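Local atomic coordinates of 3-oxosteroid 1-dehydrogenase (Sterolibacterium denitrificans, PDB entry 7P18), a protein that probably catalyses the FAD-dependent 1,2-dehydrogenation of 3-oxosteroids, giving 3-oxo-Delta(1)-steroids and passing the electrons to an acceptor. Residues L29-L34 / N555-S560; L157-A162 / K185-Y190; F356-S361 / F456-N461. All blocks are in the same frame, centred on the assembly; numbering follows the deposited sequence.

Interaction 1 (L29-L34 / N555-S560); sequences LGLSVL and NHIAAS
Rotation about the first side-chain bond turns L29 and L31 onto the C-terminal helix: in both, CG lies opposite the carbonyl carbon and beside the backbone N (chi1 -67° in L29, -58° in L31). L29 then continues nearly extended, which carries CD1 over the methyl of A558. CD1 of L29 lies 3.6 Å from CB of A558, and CB of L29 is almost as near to the same methyl at 3.7 Å, so the small residue is met along the flank of the leucine and not by one carbon alone. L31 uses its own CD1, which reaches CG2 of I557 at 3.7 Å and comes within 4.1 Å of CB of A558. The methyl of A558 thus meets both leucines, L29 CD1 and L31 CD1 reaching it from directions about a right angle apart, and its CA is 6.2 Å from that of L29, the nearest backbone approach between the segments.

N555, one turn earlier, starts out pointing away, but its amide folds back until OD1 is 3.4 Å from CD1 of L29. This is a van der Waals touch at the border of the apolar patch; the polar role of OD1 is to accept a hydrogen bond from NE of R25, in helix 17-28. On the inner side L31 and I557 both lean on V10 of strand 10-13, which places the contact against the parallel sheet.

The two leucines flank G30, whose positive phi (97°) makes it the C-prime residue of a Schellman motif, with L31 N bonded to A26 O and G30 N to H27 O. The turn ends helix 17-28 and leads into strand 33-36, completing the beta-alpha-beta unit that starts with strand 10-13, as in Rossmann-type FAD-binding folds.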
loop_
_atom_site.group_PDB
_atom_site.type_symbol
_atom_site.label_atom_id
_atom_site.label_comp_id
_atom_site.label_asym_id
_atom_site.label_seq_id
_atom_site.Cartn_x
_atom_site.Cartn_y
_atom_site.Cartn_z
ATOM N N LEU A 29 -27.680 -2.139 -3.789
ATOM C CA LEU A 29 -28.339 -3.015 -4.793
ATOM C C LEU A 29 -29.452 -3.847 -4.143
ATOM O O LEU A 29 -30.005 -4.696 -4.836
ATOM C CB LEU A 29 -27.282 -3.914 -5.442
ATOM C CG LEU A 29 -26.239 -3.193 -6.310
ATOM C CD1 LEU A 29 -25.186 -4.185 -6.829
ATOM C CD2 LEU A 29 -26.911 -2.454 -7.477
ATOM N N GLY A 30 -29.756 -3.611 -2.863
ATOM C CA GLY A 30 -30.949 -4.152 -2.180
ATOM C C GLY A 30 -30.650 -5.407 -1.382
ATOM O O GLY A 30 -31.610 -6.081 -1.003
ATOM N N LEU A 31 -29.374 -5.736 -1.132
ATOM C CA LEU A 31 -29.004 -6.940 -0.353
ATOM C C LEU A 31 -28.767 -6.542 1.103
ATOM O O LEU A 31 -28.168 -5.455 1.344
ATOM C CB LEU A 31 -27.724 -7.579 -0.920
ATOM C CG LEU A 31 -27.797 -7.985 -2.391
ATOM C CD1 LEU A 31 -26.409 -8.046 -3.025
ATOM C CD2 LEU A 31 -28.523 -9.314 -2.535
ATOM N N SER A 32 -29.141 -7.440 2.016
ATOM C CA SER A 32 -28.811 -7.364 3.459
ATOM C C SER A 32 -27.343 -7.789 3.630
ATOM O O SER A 32 -26.944 -8.848 3.094
ATOM C CB SER A 32 -29.776 -8.185 4.318
ATOM O OG SER A 32 -29.595 -9.583 4.158
ATOM N N VAL A 33 -26.579 -6.967 4.341
ATOM C CA VAL A 33 -25.109 -7.143 4.497
ATOM C C VAL A 33 -24.734 -7.183 5.982
ATOM O O VAL A 33 -25.256 -6.352 6.745
ATOM C CB VAL A 33 -24.345 -6.045 3.741
ATOM C CG1 VAL A 33 -22.847 -6.263 3.802
ATOM C CG2 VAL A 33 -24.786 -5.983 2.282
ATOM N N LEU A 34 -23.812 -8.081 6.329
ATOM C CA LEU A 34 -23.019 -7.999 7.584
ATOM C C LEU A 34 -21.526 -7.945 7.241
ATOM O O LEU A 34 -21.076 -8.756 6.400
ATOM C CB LEU A 34 -23.317 -9.233 8.429
ATOM C CG LEU A 34 -22.438 -9.415 9.667
ATOM C CD1 LEU A 34 -22.680 -8.332 10.677
ATOM C CD2 LEU A 34 -22.627 -10.797 10.286
ATOM N N ASN A 555 -22.004 -6.468 -7.499
ATOM C CA ASN A 555 -22.797 -6.391 -8.759
ATOM C C ASN A 555 -23.186 -7.808 -9.186
ATOM O O ASN A 555 -24.369 -8.021 -9.554
ATOM C CB ASN A 555 -22.026 -5.654 -9.856
ATOM C CG ASN A 555 -21.876 -4.176 -9.637
ATOM O OD1 ASN A 555 -22.513 -3.572 -8.757
ATOM N ND2 ASN A 555 -21.016 -3.567 -10.445
ATOM N N HIS A 556 -22.259 -8.763 -9.124
ATOM C CA HIS A 556 -22.504 -10.137 -9.590
ATOM C C HIS A 556 -23.553 -10.791 -8.697
ATOM O O HIS A 556 -24.477 -11.482 -9.231
ATOM C CB HIS A 556 -21.220 -10.953 -9.659
ATOM C CG HIS A 556 -21.432 -12.277 -10.303
ATOM N ND1 HIS A 556 -21.732 -13.402 -9.582
ATOM C CD2 HIS A 556 -21.445 -12.633 -11.614
ATOM C CE1 HIS A 556 -21.879 -14.418 -10.421
ATOM N NE2 HIS A 556 -21.645 -13.969 -11.668
ATOM N N ILE A 557 -23.420 -10.611 -7.388
ATOM C CA ILE A 557 -24.347 -11.210 -6.391
ATOM C C ILE A 557 -25.767 -10.663 -6.655
ATOM O O ILE A 557 -26.691 -11.458 -6.746
ATOM C CB ILE A 557 -23.877 -10.945 -4.958
ATOM C CG1 ILE A 557 -22.553 -11.633 -4.611
ATOM C CG2 ILE A 557 -24.976 -11.334 -3.983
ATOM C CD1 ILE A 557 -21.944 -11.118 -3.312
ATOM N N ALA A 558 -25.924 -9.357 -6.777
ATOM C CA ALA A 558 -27.231 -8.714 -7.097
ATOM C C ALA A 558 -27.798 -9.181 -8.458
ATOM O O ALA A 558 -29.030 -9.392 -8.533
ATOM C CB ALA A 558 -27.112 -7.228 -7.028
ATOM N N ALA A 559 -26.978 -9.357 -9.497
ATOM C CA ALA A 559 -27.435 -9.674 -10.868
ATOM C C ALA A 559 -27.939 -11.125 -10.920
ATOM O O ALA A 559 -28.597 -11.470 -11.914
ATOM C CB ALA A 559 -26.337 -9.456 -11.878
ATOM N N SER A 560 -27.626 -11.921 -9.893
ATOM C CA SER A 560 -27.939 -13.366 -9.777
ATOM C C SER A 560 -29.405 -13.599 -9.371
ATOM O O SER A 560 -29.855 -14.717 -9.583
ATOM C CB SER A 560 -26.999 -14.031 -8.806
ATOM O OG SER A 560 -25.660 -13.823 -9.200
#

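Interaction 2 (L157-A162 / K185-Y190); sequences LLMGKA and KSLGRY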
loop_
_atom_site.group_PDB
_atom_site.type_symbol
_atom_site.label_atom_id
_atom_site.label_comp_id
_atom_site.label_asym_id
_atom_site.label_seq_id
_atom_site.Cartn_x
_atom_site.Cartn_y
_atom_site.Cartn_z
ATOM N N LEU A 157 1.462 12.354 8.808
ATOM C CA LEU A 157 0.868 13.625 9.285
ATOM C C LEU A 157 1.952 14.701 9.365
ATOM O O LEU A 157 3.135 14.352 9.588
ATOM C CB LEU A 157 0.240 13.388 10.657
ATOM C CG LEU A 157 -0.769 12.249 10.748
ATOM C CD1 LEU A 157 -1.134 11.971 12.204
ATOM C CD2 LEU A 157 -2.014 12.547 9.924
ATOM N N LEU A 158 1.551 15.962 9.233
ATOM C CA LEU A 158 2.470 17.125 9.296
ATOM C C LEU A 158 2.856 17.389 10.752
ATOM O O LEU A 158 1.927 17.640 11.565
ATOM C CB LEU A 158 1.768 18.356 8.722
ATOM C CG LEU A 158 2.650 19.590 8.564
ATOM C CD1 LEU A 158 3.879 19.260 7.739
ATOM C CD2 LEU A 158 1.861 20.734 7.953
ATOM N N MET A 159 4.164 17.395 11.038
ATOM C CA MET A 159 4.726 17.496 12.420
ATOM C C MET A 159 4.056 16.419 13.288
ATOM O O MET A 159 3.811 16.696 14.473
ATOM C CB MET A 159 4.481 18.878 13.055
ATOM C CG MET A 159 5.057 20.071 12.288
ATOM S SD MET A 159 6.813 19.925 11.824
ATOM C CE MET A 159 7.047 21.426 10.866
ATOM N N GLY A 160 3.719 15.261 12.697
ATOM C CA GLY A 160 2.995 14.147 13.341
ATOM C C GLY A 160 1.631 14.532 13.884
ATOM O O GLY A 160 1.156 13.844 14.793
ATOM N N LYS A 161 0.992 15.568 13.345
ATOM C CA LYS A 161 -0.287 16.111 13.869
ATOM C C LYS A 161 -1.334 16.222 12.747
ATOM O O LYS A 161 -2.427 15.639 12.885
ATOM C CB LYS A 161 -0.072 17.490 14.507
ATOM C CG LYS A 161 0.937 17.526 15.654
ATOM C CD LYS A 161 0.698 18.633 16.667
ATOM C CE LYS A 161 1.968 19.097 17.357
ATOM N NZ LYS A 161 2.738 17.969 17.934
ATOM N N ALA A 162 -1.011 16.987 11.699
ATOM C CA ALA A 162 -1.985 17.560 10.744
ATOM C C ALA A 162 -2.088 16.667 9.501
ATOM O O ALA A 162 -1.052 16.339 8.905
ATOM C CB ALA A 162 -1.586 18.967 10.380
ATOM N N LYS A 185 -1.088 26.719 6.325
ATOM C CA LYS A 185 -2.535 26.457 6.115
ATOM C C LYS A 185 -2.905 25.211 6.942
ATOM O O LYS A 185 -3.926 25.250 7.662
ATOM C CB LYS A 185 -2.824 26.343 4.612
ATOM C CG LYS A 185 -4.300 26.337 4.220
ATOM C CD LYS A 185 -4.568 26.252 2.715
ATOM C CE LYS A 185 -4.033 25.001 2.036
ATOM N NZ LYS A 185 -4.637 23.740 2.544
ATOM N N SER A 186 -2.063 24.175 6.885
ATOM C CA SER A 186 -2.345 22.814 7.423
ATOM C C SER A 186 -2.319 22.853 8.957
ATOM O O SER A 186 -3.357 22.539 9.589
ATOM C CB SER A 186 -1.383 21.790 6.867
ATOM O OG SER A 186 -1.633 21.537 5.483
ATOM N N LEU A 187 -1.206 23.291 9.535
ATOM C CA LEU A 187 -1.048 23.405 11.013
ATOM C C LEU A 187 -1.986 24.485 11.543
ATOM O O LEU A 187 -2.628 24.258 12.583
ATOM C CB LEU A 187 0.424 23.655 11.330
ATOM C CG LEU A 187 1.279 22.407 11.169
ATOM C CD1 LEU A 187 2.745 22.755 11.035
ATOM C CD2 LEU A 187 1.048 21.455 12.339
ATOM N N GLY A 188 -2.142 25.564 10.789
ATOM C CA GLY A 188 -3.171 26.586 11.038
ATOM C C GLY A 188 -4.531 25.978 11.292
ATOM O O GLY A 188 -5.060 26.174 12.408
ATOM N N ARG A 189 -5.084 25.262 10.304
ATOM C CA ARG A 189 -6.442 24.644 10.364
ATOM C C ARG A 189 -6.563 23.831 11.663
ATOM O O ARG A 189 -7.615 23.921 12.317
ATOM C CB ARG A 189 -6.655 23.738 9.139
ATOM C CG ARG A 189 -8.066 23.194 8.972
ATOM C CD ARG A 189 -8.120 22.029 7.995
ATOM N NE ARG A 189 -7.348 20.897 8.505
ATOM C CZ ARG A 189 -6.293 20.354 7.906
ATOM N NH1 ARG A 189 -5.886 20.801 6.725
ATOM N NH2 ARG A 189 -5.661 19.341 8.481
ATOM N N TYR A 190 -5.514 23.060 11.981
ATOM C CA TYR A 190 -5.427 22.078 13.102
ATOM C C TYR A 190 -5.598 22.804 14.454
ATOM O O TYR A 190 -6.486 22.432 15.261
ATOM C CB TYR A 190 -4.091 21.329 13.016
ATOM C CG TYR A 190 -3.805 20.384 14.159
ATOM C CD1 TYR A 190 -3.281 20.846 15.358
ATOM C CD2 TYR A 190 -4.057 19.024 14.046
ATOM C CE1 TYR A 190 -3.036 19.987 16.417
ATOM C CE2 TYR A 190 -3.804 18.151 15.092
ATOM C CZ TYR A 190 -3.299 18.638 16.285
ATOM O OH TYR A 190 -3.047 17.792 17.319
#
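L158 and L187 interlock at about a right angle where a small beta hairpin, carrying a classic beta bulge, lies on helix 179-191. The hairpin supplies the hollow: K161 and A162 both face L158, whose O accepts from K161 N and A162 N, and the type II turn from L157 to G160 closes its end. L187 is the bump that enters it. Its CG rests 3.7 Å from CD2 of L158, CD1 bears on CG of M159 at 3.8 Å, and CD2 is 4.1 Å from CB of A162, so three hairpin side chains line the hollow that takes the leucine fork. In return, CD2 of L158 projects onto the helix, 3.6 Å from CB of S186; this follows from its first torsion, which sets CG anti to the backbone N (chi1 -173°).

One turn further along the helix the flat ring of Y190 covers the bulge. K161 crosses one ring face in a CH-pi contact, its CB 4.1 Å from the ring centroid and 23° off the normal. The hydroxyl of Y190 bonds outside the contact, to R201 O, while R197 makes a cation-pi contact with the ring. R189 ties the helix to the residue after the bulge through a bond to S163 O, and the same NH2 forms a salt bridge with D203. An alanine in place of Y190 would probably leave the K161 methylenes without the surface they lie on and R201 O without its hydroxyl partner. The backbone closes in too: O of K161 stands 3.6 Å from CE2 of Y190.

Interaction 3 (F356-S361 / F456-N461); sequences FINEAS and FDKGGN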
loop_
_atom_site.group_PDB
_atom_site.type_symbol
_atom_site.label_atom_id
_atom_site.label_comp_id
_atom_site.label_asym_id
_atom_site.label_seq_id
_atom_site.Cartn_x
_atom_site.Cartn_y
_atom_site.Cartn_z
ATOM N N PHE A 356 23.182 -2.038 -6.686
ATOM C CA PHE A 356 22.582 -3.169 -7.459
ATOM C C PHE A 356 21.217 -2.798 -8.038
ATOM O O PHE A 356 20.653 -3.632 -8.831
ATOM C CB PHE A 356 22.459 -4.429 -6.607
ATOM C CG PHE A 356 21.671 -4.291 -5.340
ATOM C CD1 PHE A 356 20.317 -4.503 -5.330
ATOM C CD2 PHE A 356 22.286 -3.919 -4.153
ATOM C CE1 PHE A 356 19.591 -4.347 -4.165
ATOM C CE2 PHE A 356 21.563 -3.738 -2.992
ATOM C CZ PHE A 356 20.200 -3.953 -2.999
ATOM N N ILE A 357 20.699 -1.620 -7.668
ATOM C CA ILE A 357 19.332 -1.175 -8.035
ATOM C C ILE A 357 19.309 0.343 -8.184
ATOM O O ILE A 357 19.863 1.049 -7.326
ATOM C CB ILE A 357 18.294 -1.670 -7.011
ATOM C CG1 ILE A 357 16.853 -1.369 -7.432
ATOM C CG2 ILE A 357 18.557 -1.166 -5.581
ATOM C CD1 ILE A 357 16.395 -2.041 -8.707
ATOM N N ASN A 358 18.562 0.809 -9.193
ATOM C CA ASN A 358 18.058 2.201 -9.257
ATOM C C ASN A 358 17.422 2.542 -7.916
ATOM O O ASN A 358 16.373 1.955 -7.581
ATOM C CB ASN A 358 17.123 2.416 -10.451
ATOM C CG ASN A 358 16.523 3.812 -10.508
ATOM O OD1 ASN A 358 16.861 4.684 -9.715
ATOM N ND2 ASN A 358 15.631 4.029 -11.466
ATOM N N GLU A 359 17.981 3.488 -7.150
ATOM C CA GLU A 359 17.417 3.820 -5.820
ATOM C C GLU A 359 15.995 4.373 -5.952
ATOM O O GLU A 359 15.234 4.224 -5.016
ATOM C CB GLU A 359 18.243 4.848 -5.051
ATOM C CG GLU A 359 19.578 4.311 -4.553
ATOM C CD GLU A 359 20.701 4.179 -5.552
ATOM O OE1 GLU A 359 20.554 4.678 -6.713
ATOM O OE2 GLU A 359 21.703 3.549 -5.188
ATOM N N ALA A 360 15.668 5.021 -7.076
ATOM C CA ALA A 360 14.325 5.528 -7.384
ATOM C C ALA A 360 13.408 4.427 -7.946
ATOM O O ALA A 360 12.295 4.762 -8.298
ATOM C CB ALA A 360 14.424 6.679 -8.369
ATOM N N SER A 361 13.855 3.178 -8.086
ATOM C CA SER A 361 12.976 2.073 -8.573
ATOM C C SER A 361 11.639 2.145 -7.823
ATOM O O SER A 361 11.598 2.355 -6.616
ATOM C CB SER A 361 13.623 0.726 -8.410
ATOM O OG SER A 361 12.679 -0.327 -8.630
ATOM N N PHE A 456 22.540 2.388 -13.279
ATOM C CA PHE A 456 21.087 2.097 -13.101
ATOM C C PHE A 456 20.167 3.249 -13.550
ATOM O O PHE A 456 18.944 3.119 -13.317
ATOM C CB PHE A 456 20.851 1.678 -11.655
ATOM C CG PHE A 456 21.667 0.472 -11.261
ATOM C CD1 PHE A 456 21.385 -0.770 -11.809
ATOM C CD2 PHE A 456 22.763 0.598 -10.420
ATOM C CE1 PHE A 456 22.162 -1.872 -11.489
ATOM C CE2 PHE A 456 23.542 -0.500 -10.092
ATOM C CZ PHE A 456 23.220 -1.741 -10.608
ATOM N N ASP A 457 20.698 4.314 -14.148
ATOM C CA ASP A 457 19.914 5.413 -14.758
ATOM C C ASP A 457 18.918 6.027 -13.767
ATOM O O ASP A 457 17.821 6.464 -14.206
ATOM C CB ASP A 457 19.232 4.936 -16.051
ATOM C CG ASP A 457 18.790 6.092 -16.946
ATOM O OD1 ASP A 457 19.501 7.133 -16.968
ATOM O OD2 ASP A 457 17.728 5.962 -17.579
ATOM N N LYS A 458 19.284 6.192 -12.477
ATOM C CA LYS A 458 18.410 6.930 -11.527
ATOM C C LYS A 458 18.090 8.318 -12.112
ATOM O O LYS A 458 19.025 8.975 -12.624
ATOM C CB LYS A 458 19.030 7.103 -10.151
ATOM C CG LYS A 458 18.062 7.640 -9.123
ATOM C CD LYS A 458 18.728 7.982 -7.800
ATOM C CE LYS A 458 17.710 8.412 -6.790
ATOM N NZ LYS A 458 18.300 9.074 -5.613
ATOM N N GLY A 459 16.803 8.706 -12.104
ATOM C CA GLY A 459 16.339 10.021 -12.593
ATOM C C GLY A 459 16.179 10.052 -14.108
ATOM O O GLY A 459 15.932 11.162 -14.646
ATOM N N GLY A 460 16.261 8.908 -14.789
ATOM C CA GLY A 460 16.199 8.829 -16.265
ATOM C C GLY A 460 14.785 8.881 -16.839
ATOM O O GLY A 460 14.632 8.763 -18.073
ATOM N N ASN A 461 13.752 9.019 -16.027
ATOM C CA ASN A 461 12.360 9.102 -16.512
ATOM C C ASN A 461 11.544 9.941 -15.542
ATOM O O ASN A 461 12.035 10.183 -14.442
ATOM C CB ASN A 461 11.779 7.698 -16.692
ATOM C CG ASN A 461 11.604 7.001 -15.370
ATOM O OD1 ASN A 461 10.701 7.334 -14.592
ATOM N ND2 ASN A 461 12.489 6.074 -15.088
#
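F456 lays one face of its ring over the backbone of F356 and I357, at the meeting of two loops that each contain a beta turn: type I from N358 to S361, type II from D457 to G460. F356 C stands 3.4 Å above the ring plane, offset toward the rim, whereas I357 N is 3.8 Å above its centre. The ring thus covers a peptide unit, while the side chains of F356 and I357 turn to the other side, against helix 363-377.

N358 begins an Asx turn, its OD1 accepting from A360 N at 2.9 Å with an N-H...O angle of 140°; the donor sits above the carbonyl plane, 56° out of it. CG anti to the backbone N (chi1 177°) brings this amide up to the K458 chain, which it crosses, and its ND2 binds D464 OD2, which also receives G459 N. One carboxylate oxygen thereby joins both loops.

K458 extends its methylenes across N358 and E359 at about right angles, and CG lies 3.8 Å from CB of A360. Its NZ passes on to the carbonyls of C477 and R341, so two backbone oxygens hold the ammonium. E359 OE1 forms a salt bridge with R355, and OE2 accepts a hydrogen bond from V348 N. Where asparagine and lysine are most closely packed, OD1 of N358 is 3.2 Å from CG of K458.

The three contacts lie far apart and share no helix or strand. Interaction 1 is about 41 Å from interaction 2 and 46 Å from interaction 3, centre to centre, with interaction 3 across the centre of the chain from it; interactions 2 and 3 are 33 Å apart. Along the sequence, 29-34 and 555-560 bracket everything else: interaction 2 closes first, then interaction 3 opens. The outer pair joins an early part of the chain to its last helix beside the parallel nucleotide-binding sheet, whereas interaction 2 packs a hairpin on a helix close by in sequence, and interaction 3 joins two loops 95 residues apart. None lies at the annotated flavin or steroid sites, so all three are packing contacts.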